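Local coordinates for hypothetical protein yfcE (Escherichia coli, PDB 1SU1), which belongs to the calcineurin-like phosphoesterase superfamily and carries two zinc ions close together where the loops of its two packed beta sheets meet, at residues L28-D33 with V146-H151; L56-D61 with V91-G96; E82-V87 with L107-T112; R124-H129 with P139-N144; P155-R160 with L190-L195. All blocks are in the same frame, centred on the assembly; numbering follows the deposited sequence.

Contact 1. Residues L28-D33 with V146-H151. With ZN (zinc ion), chain E; ZN (zinc ion), chain F.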
# COMPACT_ATOMS: atom_id res chain seq x y z
N LEU A 28 1.07 13.89 26.78
CA LEU A 28 1.48 12.72 26.01
C LEU A 28 2.98 12.42 26.11
O LEU A 28 3.80 13.33 26.22
CB LEU A 28 1.13 12.92 24.54
CG LEU A 28 -0.28 13.41 24.18
CD1 LEU A 28 -0.27 13.90 22.73
CD2 LEU A 28 -1.28 12.32 24.40
N MET A 29 3.32 11.14 26.05
CA MET A 29 4.71 10.71 26.06
C MET A 29 5.02 10.14 24.67
O MET A 29 4.19 9.45 24.09
CB MET A 29 4.94 9.63 27.12
CG MET A 29 6.40 9.17 27.19
SD MET A 29 6.73 8.02 28.56
CE MET A 29 8.32 7.38 28.05
N PHE A 30 6.21 10.43 24.17
CA PHE A 30 6.65 9.96 22.86
C PHE A 30 7.92 9.11 22.93
O PHE A 30 8.86 9.44 23.65
CB PHE A 30 6.96 11.14 21.92
CG PHE A 30 5.81 12.10 21.76
CD1 PHE A 30 5.55 13.06 22.73
CD2 PHE A 30 5.00 12.04 20.62
CE1 PHE A 30 4.49 13.96 22.57
CE2 PHE A 30 3.94 12.93 20.46
CZ PHE A 30 3.68 13.90 21.43
N ALA A 31 7.93 8.02 22.17
CA ALA A 31 9.08 7.13 22.08
C ALA A 31 9.23 6.82 20.58
O ALA A 31 8.23 6.56 19.90
CB ALA A 31 8.82 5.84 22.85
N SER A 32 10.46 6.83 20.07
CA SER A 32 10.69 6.56 18.66
C SER A 32 11.96 5.76 18.40
O SER A 32 12.90 5.79 19.18
CB SER A 32 10.74 7.88 17.88
OG SER A 32 10.89 7.64 16.48
N ASP A 33 11.97 5.06 17.27
CA ASP A 33 13.10 4.25 16.83
C ASP A 33 13.68 3.35 17.93
O ASP A 33 14.86 3.46 18.31
CB ASP A 33 14.18 5.18 16.26
CG ASP A 33 13.70 5.95 15.01
OD1 ASP A 33 13.88 5.46 13.87
OD2 ASP A 33 13.10 7.04 15.18
N VAL A 146 2.34 21.58 14.44
CA VAL A 146 3.57 20.87 14.73
C VAL A 146 3.81 19.60 13.92
O VAL A 146 2.96 18.72 13.90
CB VAL A 146 3.65 20.47 16.23
CG1 VAL A 146 5.01 19.87 16.55
CG2 VAL A 146 3.37 21.69 17.12
N LEU A 147 4.96 19.51 13.27
CA LEU A 147 5.30 18.28 12.55
C LEU A 147 6.06 17.40 13.56
O LEU A 147 7.16 17.76 13.99
CB LEU A 147 6.20 18.57 11.35
CG LEU A 147 6.84 17.31 10.74
CD1 LEU A 147 5.77 16.43 10.12
CD2 LEU A 147 7.87 17.70 9.69
N VAL A 148 5.46 16.28 13.96
CA VAL A 148 6.08 15.37 14.92
C VAL A 148 6.59 14.11 14.21
O VAL A 148 5.80 13.33 13.68
CB VAL A 148 5.07 14.93 16.02
CG1 VAL A 148 5.73 13.96 16.98
CG2 VAL A 148 4.54 16.15 16.77
N TYR A 149 7.91 13.90 14.23
CA TYR A 149 8.52 12.75 13.56
C TYR A 149 9.78 12.16 14.24
O TYR A 149 10.37 12.77 15.13
CB TYR A 149 8.92 13.15 12.15
CG TYR A 149 10.03 14.18 12.14
CD1 TYR A 149 9.81 15.48 12.58
CD2 TYR A 149 11.32 13.84 11.71
CE1 TYR A 149 10.85 16.43 12.61
CE2 TYR A 149 12.36 14.77 11.73
CZ TYR A 149 12.11 16.06 12.18
OH TYR A 149 13.14 16.98 12.17
N GLY A 150 10.19 10.98 13.75
CA GLY A 150 11.38 10.31 14.24
C GLY A 150 12.31 10.03 13.07
O GLY A 150 12.74 10.94 12.38
N HIS A 151 12.65 8.76 12.86
CA HIS A 151 13.48 8.35 11.73
C HIS A 151 14.94 8.82 11.60
O HIS A 151 15.81 8.03 11.22
CB HIS A 151 12.76 8.68 10.40
CG HIS A 151 13.38 8.02 9.21
ND1 HIS A 151 13.51 6.66 9.09
CD2 HIS A 151 13.95 8.55 8.10
CE1 HIS A 151 14.13 6.37 7.96
NE2 HIS A 151 14.41 7.50 7.34
ZN ZN E . 13.16 4.83 10.32
ZN ZN F . 15.17 4.34 13.07

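Contact 2. Residues L56-D61 with V91-G96. With ZN (zinc ion), chain E.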
# COMPACT_ATOMS: atom_id res chain seq x y z
N LEU A 56 0.71 6.69 25.15
CA LEU A 56 2.12 6.50 24.84
C LEU A 56 2.16 6.52 23.31
O LEU A 56 1.60 5.62 22.66
CB LEU A 56 2.65 5.15 25.33
CG LEU A 56 4.06 4.83 24.80
CD1 LEU A 56 5.06 5.90 25.24
CD2 LEU A 56 4.51 3.47 25.30
N VAL A 57 2.79 7.53 22.74
CA VAL A 57 2.87 7.66 21.29
C VAL A 57 4.18 7.14 20.69
O VAL A 57 5.24 7.77 20.84
CB VAL A 57 2.66 9.14 20.88
CG1 VAL A 57 2.68 9.27 19.36
CG2 VAL A 57 1.35 9.65 21.45
N ILE A 58 4.08 6.01 20.01
CA ILE A 58 5.23 5.37 19.36
C ILE A 58 5.33 5.79 17.89
O ILE A 58 4.44 5.49 17.09
CB ILE A 58 5.10 3.84 19.50
CG1 ILE A 58 5.13 3.47 21.00
CG2 ILE A 58 6.22 3.13 18.74
CD1 ILE A 58 5.11 1.99 21.30
N LEU A 59 6.42 6.48 17.55
CA LEU A 59 6.62 6.99 16.20
C LEU A 59 7.27 6.06 15.16
O LEU A 59 7.80 6.54 14.14
CB LEU A 59 7.41 8.30 16.26
CG LEU A 59 6.78 9.44 17.08
CD1 LEU A 59 7.77 10.58 17.22
CD2 LEU A 59 5.48 9.93 16.41
N GLY A 60 7.25 4.75 15.40
CA GLY A 60 7.79 3.83 14.40
C GLY A 60 9.18 3.21 14.53
O GLY A 60 10.09 3.79 15.13
N ASP A 61 9.32 2.04 13.90
CA ASP A 61 10.54 1.23 13.89
C ASP A 61 10.69 0.63 15.29
O ASP A 61 11.58 0.99 16.08
CB ASP A 61 11.74 2.09 13.47
CG ASP A 61 11.69 2.45 11.98
OD1 ASP A 61 10.58 2.41 11.41
OD2 ASP A 61 12.74 2.78 11.39
N VAL A 91 -1.54 2.60 23.70
CA VAL A 91 -0.59 3.00 22.67
C VAL A 91 -1.25 3.55 21.41
O VAL A 91 -2.29 3.05 20.96
CB VAL A 91 0.30 1.80 22.24
CG1 VAL A 91 1.25 2.23 21.12
CG2 VAL A 91 1.11 1.29 23.43
N ILE A 92 -0.63 4.59 20.86
CA ILE A 92 -1.04 5.25 19.62
C ILE A 92 0.26 5.23 18.81
O ILE A 92 1.23 5.90 19.18
CB ILE A 92 -1.44 6.74 19.84
CG1 ILE A 92 -2.64 6.85 20.78
CG2 ILE A 92 -1.74 7.39 18.49
CD1 ILE A 92 -3.90 6.20 20.27
N ALA A 93 0.31 4.48 17.72
CA ALA A 93 1.53 4.39 16.92
C ALA A 93 1.35 4.70 15.42
O ALA A 93 0.24 4.74 14.91
CB ALA A 93 2.13 2.99 17.08
N VAL A 94 2.47 4.93 14.74
CA VAL A 94 2.49 5.19 13.30
C VAL A 94 3.62 4.35 12.70
O VAL A 94 4.66 4.14 13.34
CB VAL A 94 2.71 6.68 12.94
CG1 VAL A 94 1.46 7.48 13.29
CG2 VAL A 94 3.93 7.24 13.66
N ARG A 95 3.40 3.88 11.47
CA ARG A 95 4.33 3.01 10.76
C ARG A 95 5.70 3.59 10.39
O ARG A 95 5.79 4.68 9.82
CB ARG A 95 3.65 2.49 9.47
CG ARG A 95 4.34 1.28 8.85
CD ARG A 95 3.64 0.83 7.57
NE ARG A 95 3.93 1.69 6.42
CZ ARG A 95 3.04 2.48 5.83
NH1 ARG A 95 1.79 2.54 6.28
NH2 ARG A 95 3.39 3.21 4.78
N GLY A 96 6.75 2.84 10.72
CA GLY A 96 8.11 3.26 10.38
C GLY A 96 8.61 2.45 9.19
O GLY A 96 8.08 1.37 8.93
ZN ZN E . 13.16 4.83 10.32

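Contact 3. Residues E82-V87 with L107-T112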
# COMPACT_ATOMS: atom_id res chain seq x y z
N GLU A 82 6.37 -8.81 24.17
CA GLU A 82 5.64 -9.15 25.40
C GLU A 82 5.45 -7.91 26.27
O GLU A 82 4.37 -7.68 26.81
CB GLU A 82 6.41 -10.20 26.22
CG GLU A 82 6.19 -11.64 25.82
CD GLU A 82 7.13 -12.60 26.57
OE1 GLU A 82 7.25 -12.47 27.81
OE2 GLU A 82 7.74 -13.48 25.92
N ARG A 83 6.52 -7.13 26.40
CA ARG A 83 6.48 -5.93 27.23
C ARG A 83 5.59 -4.81 26.68
O ARG A 83 4.83 -4.20 27.43
CB ARG A 83 7.90 -5.41 27.45
CG ARG A 83 8.76 -6.30 28.37
CD ARG A 83 8.23 -6.29 29.81
NE ARG A 83 9.25 -6.67 30.79
CZ ARG A 83 9.54 -7.92 31.14
NH1 ARG A 83 8.88 -8.94 30.61
NH2 ARG A 83 10.49 -8.16 32.03
N LEU A 84 5.66 -4.55 25.38
CA LEU A 84 4.80 -3.50 24.82
C LEU A 84 3.32 -3.89 24.89
O LEU A 84 2.46 -3.04 25.10
CB LEU A 84 5.20 -3.17 23.38
CG LEU A 84 6.55 -2.46 23.22
CD1 LEU A 84 6.88 -2.29 21.75
CD2 LEU A 84 6.50 -1.11 23.92
N ASN A 85 3.02 -5.18 24.76
CA ASN A 85 1.63 -5.62 24.82
C ASN A 85 0.95 -5.47 26.17
O ASN A 85 -0.28 -5.45 26.25
CB ASN A 85 1.51 -7.07 24.33
CG ASN A 85 1.58 -7.17 22.80
OD1 ASN A 85 1.28 -6.21 22.10
ND2 ASN A 85 1.97 -8.34 22.30
N GLU A 86 1.74 -5.35 27.24
CA GLU A 86 1.15 -5.18 28.57
C GLU A 86 0.40 -3.85 28.65
O GLU A 86 -0.51 -3.69 29.45
CB GLU A 86 2.24 -5.25 29.66
CG GLU A 86 2.74 -6.68 29.94
CD GLU A 86 4.02 -6.73 30.77
OE1 GLU A 86 4.54 -7.85 30.98
OE2 GLU A 86 4.52 -5.67 31.21
N VAL A 87 0.77 -2.91 27.79
CA VAL A 87 0.11 -1.61 27.80
C VAL A 87 -0.55 -1.26 26.44
O VAL A 87 -0.80 -0.09 26.13
CB VAL A 87 1.14 -0.50 28.23
CG1 VAL A 87 2.12 -0.21 27.10
CG2 VAL A 87 0.41 0.75 28.66
N LEU A 107 2.41 -7.52 17.77
CA LEU A 107 1.95 -6.43 18.63
C LEU A 107 0.43 -6.29 18.66
O LEU A 107 -0.24 -6.35 17.63
CB LEU A 107 2.61 -5.12 18.18
CG LEU A 107 4.15 -5.19 18.17
CD1 LEU A 107 4.73 -3.98 17.44
CD2 LEU A 107 4.65 -5.23 19.62
N HIS A 108 -0.12 -6.08 19.86
CA HIS A 108 -1.56 -5.97 20.04
C HIS A 108 -2.19 -4.59 19.95
O HIS A 108 -3.24 -4.34 20.54
CB HIS A 108 -1.95 -6.63 21.36
CG HIS A 108 -1.61 -8.08 21.43
ND1 HIS A 108 -1.80 -8.84 22.56
CD2 HIS A 108 -1.08 -8.91 20.50
CE1 HIS A 108 -1.41 -10.08 22.33
NE2 HIS A 108 -0.97 -10.15 21.09
N PHE A 109 -1.54 -3.69 19.23
CA PHE A 109 -2.07 -2.36 19.01
C PHE A 109 -1.77 -2.04 17.53
O PHE A 109 -0.80 -2.56 16.96
CB PHE A 109 -1.43 -1.32 19.96
CG PHE A 109 0.07 -1.33 19.97
CD1 PHE A 109 0.77 -2.20 20.80
CD2 PHE A 109 0.79 -0.49 19.13
CE1 PHE A 109 2.16 -2.21 20.82
CE2 PHE A 109 2.18 -0.49 19.14
CZ PHE A 109 2.86 -1.36 19.98
N PRO A 110 -2.60 -1.19 16.90
CA PRO A 110 -2.44 -0.79 15.49
C PRO A 110 -1.15 -0.03 15.18
O PRO A 110 -0.92 1.04 15.74
CB PRO A 110 -3.67 0.08 15.22
CG PRO A 110 -4.65 -0.33 16.29
CD PRO A 110 -3.78 -0.55 17.50
N ILE A 111 -0.33 -0.55 14.28
CA ILE A 111 0.91 0.13 13.91
C ILE A 111 1.05 0.43 12.41
O ILE A 111 2.08 0.95 11.98
CB ILE A 111 2.14 -0.70 14.32
CG1 ILE A 111 2.10 -2.07 13.63
CG2 ILE A 111 2.16 -0.90 15.84
CD1 ILE A 111 3.45 -2.74 13.53
N THR A 112 0.03 0.11 11.61
CA THR A 112 0.11 0.32 10.16
C THR A 112 -0.21 1.72 9.62
O THR A 112 0.22 2.07 8.52
CB THR A 112 -0.76 -0.71 9.38
OG1 THR A 112 -2.11 -0.67 9.85
CG2 THR A 112 -0.20 -2.12 9.57
O HOH W 1 -2.28 -7.24 25.16

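Contact 4. Residues R124-H129 with P139-N144. With ZN (zinc ion), chain E.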
# COMPACT_ATOMS: atom_id res chain seq x y z
N ARG A 124 -2.62 21.96 15.72
CA ARG A 124 -2.66 20.59 15.25
C ARG A 124 -1.28 19.91 15.27
O ARG A 124 -0.29 20.48 14.82
CB ARG A 124 -3.23 20.64 13.84
CG ARG A 124 -3.19 19.37 13.05
CD ARG A 124 -4.02 19.61 11.80
NE ARG A 124 -3.90 18.51 10.87
CZ ARG A 124 -3.50 18.65 9.62
NH1 ARG A 124 -3.18 19.85 9.16
NH2 ARG A 124 -3.40 17.59 8.84
N LEU A 125 -1.23 18.69 15.80
CA LEU A 125 0.02 17.92 15.83
C LEU A 125 -0.07 16.81 14.79
O LEU A 125 -0.95 15.96 14.87
CB LEU A 125 0.26 17.27 17.21
CG LEU A 125 0.36 18.10 18.49
CD1 LEU A 125 0.89 17.20 19.61
CD2 LEU A 125 1.29 19.26 18.30
N PHE A 126 0.85 16.82 13.82
CA PHE A 126 0.87 15.81 12.77
C PHE A 126 1.92 14.74 13.09
O PHE A 126 3.12 14.98 12.94
CB PHE A 126 1.20 16.48 11.42
CG PHE A 126 1.02 15.57 10.22
CD1 PHE A 126 -0.19 15.55 9.52
CD2 PHE A 126 2.05 14.74 9.80
CE1 PHE A 126 -0.36 14.72 8.42
CE2 PHE A 126 1.89 13.90 8.69
CZ PHE A 126 0.68 13.89 8.00
N LEU A 127 1.47 13.56 13.49
CA LEU A 127 2.35 12.44 13.85
C LEU A 127 2.68 11.49 12.68
O LEU A 127 1.79 10.86 12.12
CB LEU A 127 1.72 11.60 14.99
CG LEU A 127 0.97 12.33 16.11
CD1 LEU A 127 0.30 11.30 17.01
CD2 LEU A 127 1.92 13.21 16.92
N THR A 128 3.97 11.35 12.37
CA THR A 128 4.41 10.47 11.28
C THR A 128 5.84 9.99 11.59
O THR A 128 6.54 10.62 12.37
CB THR A 128 4.37 11.22 9.91
OG1 THR A 128 4.46 10.27 8.84
CG2 THR A 128 5.53 12.20 9.81
N HIS A 129 6.28 8.89 10.98
CA HIS A 129 7.62 8.36 11.24
C HIS A 129 8.75 9.22 10.70
O HIS A 129 9.77 9.42 11.38
CB HIS A 129 7.79 6.95 10.69
CG HIS A 129 9.14 6.36 10.97
ND1 HIS A 129 9.54 5.98 12.24
CD2 HIS A 129 10.20 6.11 10.16
CE1 HIS A 129 10.79 5.53 12.19
NE2 HIS A 129 11.21 5.60 10.94
N PRO A 139 4.12 18.05 5.14
CA PRO A 139 2.70 17.82 4.87
C PRO A 139 2.13 19.23 4.83
O PRO A 139 2.80 20.17 5.25
CB PRO A 139 2.23 17.07 6.11
CG PRO A 139 3.45 16.38 6.58
CD PRO A 139 4.50 17.44 6.42
N ALA A 140 0.91 19.40 4.34
CA ALA A 140 0.33 20.73 4.31
C ALA A 140 -0.14 21.02 5.73
O ALA A 140 -0.92 20.26 6.29
CB ALA A 140 -0.85 20.77 3.33
N LEU A 141 0.34 22.11 6.31
CA LEU A 141 -0.04 22.46 7.68
C LEU A 141 -0.31 23.94 7.83
O LEU A 141 0.19 24.75 7.05
CB LEU A 141 1.07 22.03 8.66
CG LEU A 141 1.39 20.53 8.73
CD1 LEU A 141 2.66 20.30 9.55
CD2 LEU A 141 0.21 19.79 9.35
N ASN A 142 -1.08 24.29 8.85
CA ASN A 142 -1.40 25.68 9.12
C ASN A 142 -0.32 26.30 9.99
O ASN A 142 0.53 25.59 10.52
CB ASN A 142 -2.74 25.78 9.84
CG ASN A 142 -3.37 27.15 9.71
OD1 ASN A 142 -4.34 27.46 10.39
ND2 ASN A 142 -2.82 27.97 8.82
N GLN A 143 -0.36 27.62 10.15
CA GLN A 143 0.63 28.32 10.96
C GLN A 143 0.46 27.90 12.42
O GLN A 143 -0.66 27.80 12.92
CB GLN A 143 0.45 29.83 10.81
CG GLN A 143 1.68 30.64 11.22
CD GLN A 143 1.48 32.15 11.05
OE1 GLN A 143 0.62 32.75 11.69
NE2 GLN A 143 2.29 32.76 10.18
N ASN A 144 1.58 27.64 13.09
CA ASN A 144 1.60 27.23 14.49
C ASN A 144 1.23 25.76 14.73
O ASN A 144 0.91 25.38 15.85
CB ASN A 144 0.69 28.12 15.34
CG ASN A 144 1.28 29.50 15.58
OD1 ASN A 144 2.27 29.90 14.94
ND2 ASN A 144 0.69 30.24 16.51
ZN ZN E . 13.16 4.83 10.32

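Contact 5. Residues P155-R160 with L190-L195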
# COMPACT_ATOMS: atom_id res chain seq x y z
N PRO A 155 17.40 14.51 17.75
CA PRO A 155 16.39 15.28 18.49
C PRO A 155 16.22 16.71 17.98
O PRO A 155 17.20 17.37 17.64
CB PRO A 155 16.91 15.24 19.92
CG PRO A 155 18.39 15.37 19.69
CD PRO A 155 18.64 14.39 18.55
N VAL A 156 14.98 17.17 17.93
CA VAL A 156 14.71 18.52 17.47
C VAL A 156 13.52 19.07 18.25
O VAL A 156 12.61 18.34 18.61
CB VAL A 156 14.38 18.55 15.94
CG1 VAL A 156 14.03 19.96 15.50
CG2 VAL A 156 15.58 18.05 15.14
N ALA A 157 13.55 20.37 18.50
CA ALA A 157 12.46 21.05 19.21
C ALA A 157 12.66 22.52 18.91
O ALA A 157 13.43 23.21 19.59
CB ALA A 157 12.54 20.79 20.72
N GLU A 158 11.99 23.00 17.87
CA GLU A 158 12.15 24.39 17.48
C GLU A 158 11.12 24.83 16.45
O GLU A 158 10.46 24.01 15.81
CB GLU A 158 13.55 24.60 16.88
CG GLU A 158 13.77 23.85 15.58
CD GLU A 158 15.16 24.06 15.00
OE1 GLU A 158 15.62 25.22 14.97
OE2 GLU A 158 15.78 23.07 14.56
N GLN A 159 11.00 26.14 16.29
CA GLN A 159 10.09 26.69 15.30
C GLN A 159 10.90 26.85 14.03
O GLN A 159 11.97 27.45 14.05
CB GLN A 159 9.58 28.05 15.75
CG GLN A 159 8.51 28.62 14.85
CD GLN A 159 8.33 30.10 15.04
OE1 GLN A 159 9.19 30.90 14.64
NE2 GLN A 159 7.23 30.49 15.67
N ARG A 160 10.41 26.29 12.94
CA ARG A 160 11.08 26.39 11.65
C ARG A 160 10.13 27.04 10.67
O ARG A 160 9.23 26.38 10.14
CB ARG A 160 11.49 25.01 11.15
CG ARG A 160 12.86 24.56 11.59
CD ARG A 160 13.76 24.29 10.38
NE ARG A 160 15.14 23.99 10.77
CZ ARG A 160 16.21 24.54 10.20
NH1 ARG A 160 16.06 25.42 9.21
NH2 ARG A 160 17.43 24.22 10.60
N LEU A 190 6.75 21.07 24.37
CA LEU A 190 7.23 19.78 23.88
C LEU A 190 8.70 19.67 24.28
O LEU A 190 9.51 20.53 23.94
CB LEU A 190 7.11 19.71 22.36
CG LEU A 190 5.71 19.43 21.79
CD1 LEU A 190 5.67 19.80 20.31
CD2 LEU A 190 5.35 17.96 22.00
N SER A 191 9.06 18.58 24.96
CA SER A 191 10.44 18.40 25.43
C SER A 191 11.10 17.09 25.04
O SER A 191 10.49 16.02 25.10
CB SER A 191 10.49 18.50 26.96
OG SER A 191 9.95 19.73 27.44
N VAL A 192 12.38 17.17 24.67
CA VAL A 192 13.18 15.99 24.36
C VAL A 192 13.94 15.75 25.68
O VAL A 192 14.64 16.64 26.17
CB VAL A 192 14.19 16.26 23.24
CG1 VAL A 192 14.96 14.98 22.92
CG2 VAL A 192 13.47 16.75 21.98
N ILE A 193 13.81 14.55 26.24
CA ILE A 193 14.42 14.20 27.52
C ILE A 193 15.34 12.99 27.48
O ILE A 193 14.98 11.95 26.92
CB ILE A 193 13.32 13.90 28.55
CG1 ILE A 193 12.29 15.04 28.54
CG2 ILE A 193 13.92 13.67 29.93
CD1 ILE A 193 11.00 14.71 29.28
N ALA A 194 16.52 13.12 28.08
CA ALA A 194 17.48 12.01 28.13
C ALA A 194 16.86 10.85 28.89
O ALA A 194 16.22 11.06 29.93
CB ALA A 194 18.78 12.45 28.80
N LEU A 195 17.01 9.64 28.37
CA LEU A 195 16.43 8.45 29.00
C LEU A 195 17.06 8.06 30.34
O LEU A 195 16.36 7.54 31.22
CB LEU A 195 16.50 7.25 28.05
CG LEU A 195 15.19 6.73 27.44
CD1 LEU A 195 15.43 5.30 26.98
CD2 LEU A 195 14.05 6.74 28.45

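Contact 1. Residues L28-D33 with V146-H151
Asp33 turns the flat carboxylate of its side chain toward His151, and the two oxygens take different tasks. The backbone N of His151 reaches Asp33 OD2 at 2.9 Å on the syn lone pair, the side of the other oxygen, through a bond bent to 136°. Ser32 OG gives a second, shorter bond to Asp33 OD2 (2.6 Å), coming from above the carboxylate plane, 41° out of it. Asp33 OD1 binds one zinc ion (chain F) at 1.9 Å. Asp33 CG lies anti to its own carbonyl carbon (chi1 -63°), which swings the group forward to this metal. The CA-CB bond of His151 leads away from residues 28-33, and ND1 of its ring binds the other zinc ion (chain E) at 2.2 Å.

Gly150, with no side chain, lets Ser32 OG come within 3.5 Å of its CA. Farther back, Val148 CG1 meets the Phe30 ring obliquely, 4.0 Å from CE2, the two side chains crossing at about a right angle. Here strand 27-31 of one sheet faces strand 146-148 of the other, and both lead into metal-binding loops, as in the calcineurin-like fold. His35 and His153 complete the protein ligands of the first ion, and Asp61, Asn97 and His129 those of the second. With two donors on OD2, the carboxylate is fixed in rotation, so one aspartate ties the ligand loops of both zinc ions together.

Contact 2. Residues L56-D61 with V91-G96
Leu56, Val57 and Ile58 pair in parallel with Val91, Ile92 and Ala93, the short strand axes passing 4.6 Å apart at an angle of 25°. The two strands and the intervening helix 77-85 form a beta-alpha-beta unit, with 91-93 at the border of its sheet. The backbone ladder alternates: Ile92 N gives to Leu56 O at 3.0 Å, Ile58 N to Ile92 O at 3.0 Å, and Val94 N to Ile58 O at 3.1 Å, the last nearly in line with the C=O bond (171°).

On the sheet face of Leu56, Ile58, Val91 and Ala93, Ile58 CD1 lies 3.9 Å from Val91 CG1, the side chains crossing obliquely, while Ile58 CB meets Ala93 CB at the same separation. Phe109 packs against Val91. Val57 and Ile92 point to the other face, where Phe30 touches Val57. Beyond the strands Val94 lies alongside Leu59; Val94 CG2, set between its backbone N and carbonyl carbon, touches Leu59 CA at 3.7 Å.

Past the strands the two segments enter loops at the zinc site, where Gly60 and Gly96 let the backbones draw close. Asp61 OD1 accepts a hydrogen bond from Cys98 N, and Asp61 OD2 binds the zinc ion (chain E) at 2.4 Å.

Contact 3. Residues E82-V87 with L107-T112
Asn85 and His108 carry the polar part of this contact. The backbone N of His108 gives a short, nearly straight hydrogen bond to Asn85 OD1 (2.6 Å, 165° at the hydrogen), the donor standing 30° from the plane of the amide carbonyl. At its other end the same amide uses ND2 to bond Leu106 O, the last residue of helix 101-106. Being bonded at both ends, the amide is held against turning about its own axis. A water adds a softer link, donating to Asn85 O at 2.9 Å and lying 3.1 Å from His108 ND1.

Stacking comes second. The Asn85 amide lies flat against one face of the His108 imidazole, the planes 17° apart, with ND2 of Asn85 over the centre of the ring and 3.5 Å above its plane. The side chains run across each other at about a right angle. His108 CG sits anti to its own carbonyl carbon, which folds the ring back over the amide.

Apolar contacts fill the buried side. Leu84 CB approaches the edge of the Phe109 ring, near its plane, 4.1 Å from CE1, and Leu84 CD1 meets Leu107 CD2 at 4.3 Å. Phe109 continues inward onto Val91 and Ala93 of the sheet.

With its amide bonded to both Leu106 O and His108 N, Asn85 joins helix 77-85 to the loop that follows helix 101-106; helix 77-85 is the crossover helix of the beta-alpha-beta unit made with strands 55-58 and 91-93.

Contact 4. Residues R124-H129 with P139-N144
Arg124 brings its guanidinium to Ala140 and Leu141, while its NE is hydrogen-bonded to Gln117 OE1 on the adjoining strand 115-119. Strand 124-128 lies in the second sheet of the calcineurin-like fold, and residues 139-144 belong to the long connection that leads from it to its parallel neighbour 146-148, folding back over one side of the strand.

The Arg124 side chain is extended from CG to NE, with CG anti to the backbone N (chi1 171°), and this brings the guanidinium to Leu141. Leu141 CD2 rests on one face of the flat group, 3.4 Å from Arg124 NH1, the two side chains crossing at about a right angle. Ala140 O lies at its edge, near its plane, but at 3.7 Å from Arg124 NH1 it makes no hydrogen bond. No hydrogen bond spans the two segments at all. Asp145, just beyond the loop, supplies that tie instead: its carboxylate takes the backbone N of Arg124 at OD1 and the backbone N of Asn142 at OD2. His89 and His108 of the second subunit pack on this surface, at Arg124 and Ala140.

Leu141 CD2 also touches Phe126 CB, at 4.0 Å, so one methyl group bridges the charged and the aromatic side chain. Farther along the segment His129 binds a zinc ion (chain E) through NE2 at 2.2 Å. Pro139 CG stands over one face of the Phe126 ring, offset toward its rim, in a CH-pi contact, 4.0 Å from the ring centroid and 26° from its normal.

Contact 5. Residues P155-R160 with L190-L195
Val192 is the hub of the contact, with Ala157 and Pro155 closing on it from the facing strand. Its two methyl groups part company: CG1, anti to the backbone N (chi1 -178°), touches Pro155 CB at 3.6 Å, whereas CG2 turns to the residues that follow the proline. There Val192 CG2 lies 3.8 Å from Val156 O and 4.3 Å from Ala157 CB, so the forked valine straddles residues 155-157. Pro155 meets it with the CB corner of its ring. Ala157 directs its methyl group toward the same side chain, and its CB also comes to 4.4 Å from Leu190 O.

No hydrogen bond joins the two segments, and their axes pass 7.3 Å apart at 156°, too far for beta pairing but close for the facing layers of a sandwich. Each strand makes its backbone bonds within its own sheet: Val156 with Asn167, and Val192 with Ile201. Phe166 also touches Leu190 and Val192, and Ala157 packs on Ala202 and Val204.

Strand 156-160 borders one sheet of the chain and strand 189-194 lies in the other; the two strands run in nearly opposite directions. Face-to-face packing of two mixed sheets through small and branched aliphatic side chains is the beta sandwich at the centre of the calcineurin-like phosphoesterase fold.

Overall arrangement
Contact 1 and contact 2 form the buried heart of the chain, their centres about 8 Å apart, and strands 27-31 and 55-58 are neighbours in one sheet. Both reach the zinc site with carboxylate ligands, and contact 4 joins them there through His129. Contact 3 has no metal: it joins the last part of helix 77-85 to the loop after helix 101-106. Contact 5 joins the same two sheets as contact 1, without a hydrogen bond between its segments; apolar side chains meet there, as at the Phe30-Val148 end of contact 1. Contacts 3 and 4 both touch the second subunit, contact 3 with a hydrogen bond and an amide-ring stack, contact 4 with a CH-pi contact and a methyl on a guanidinium.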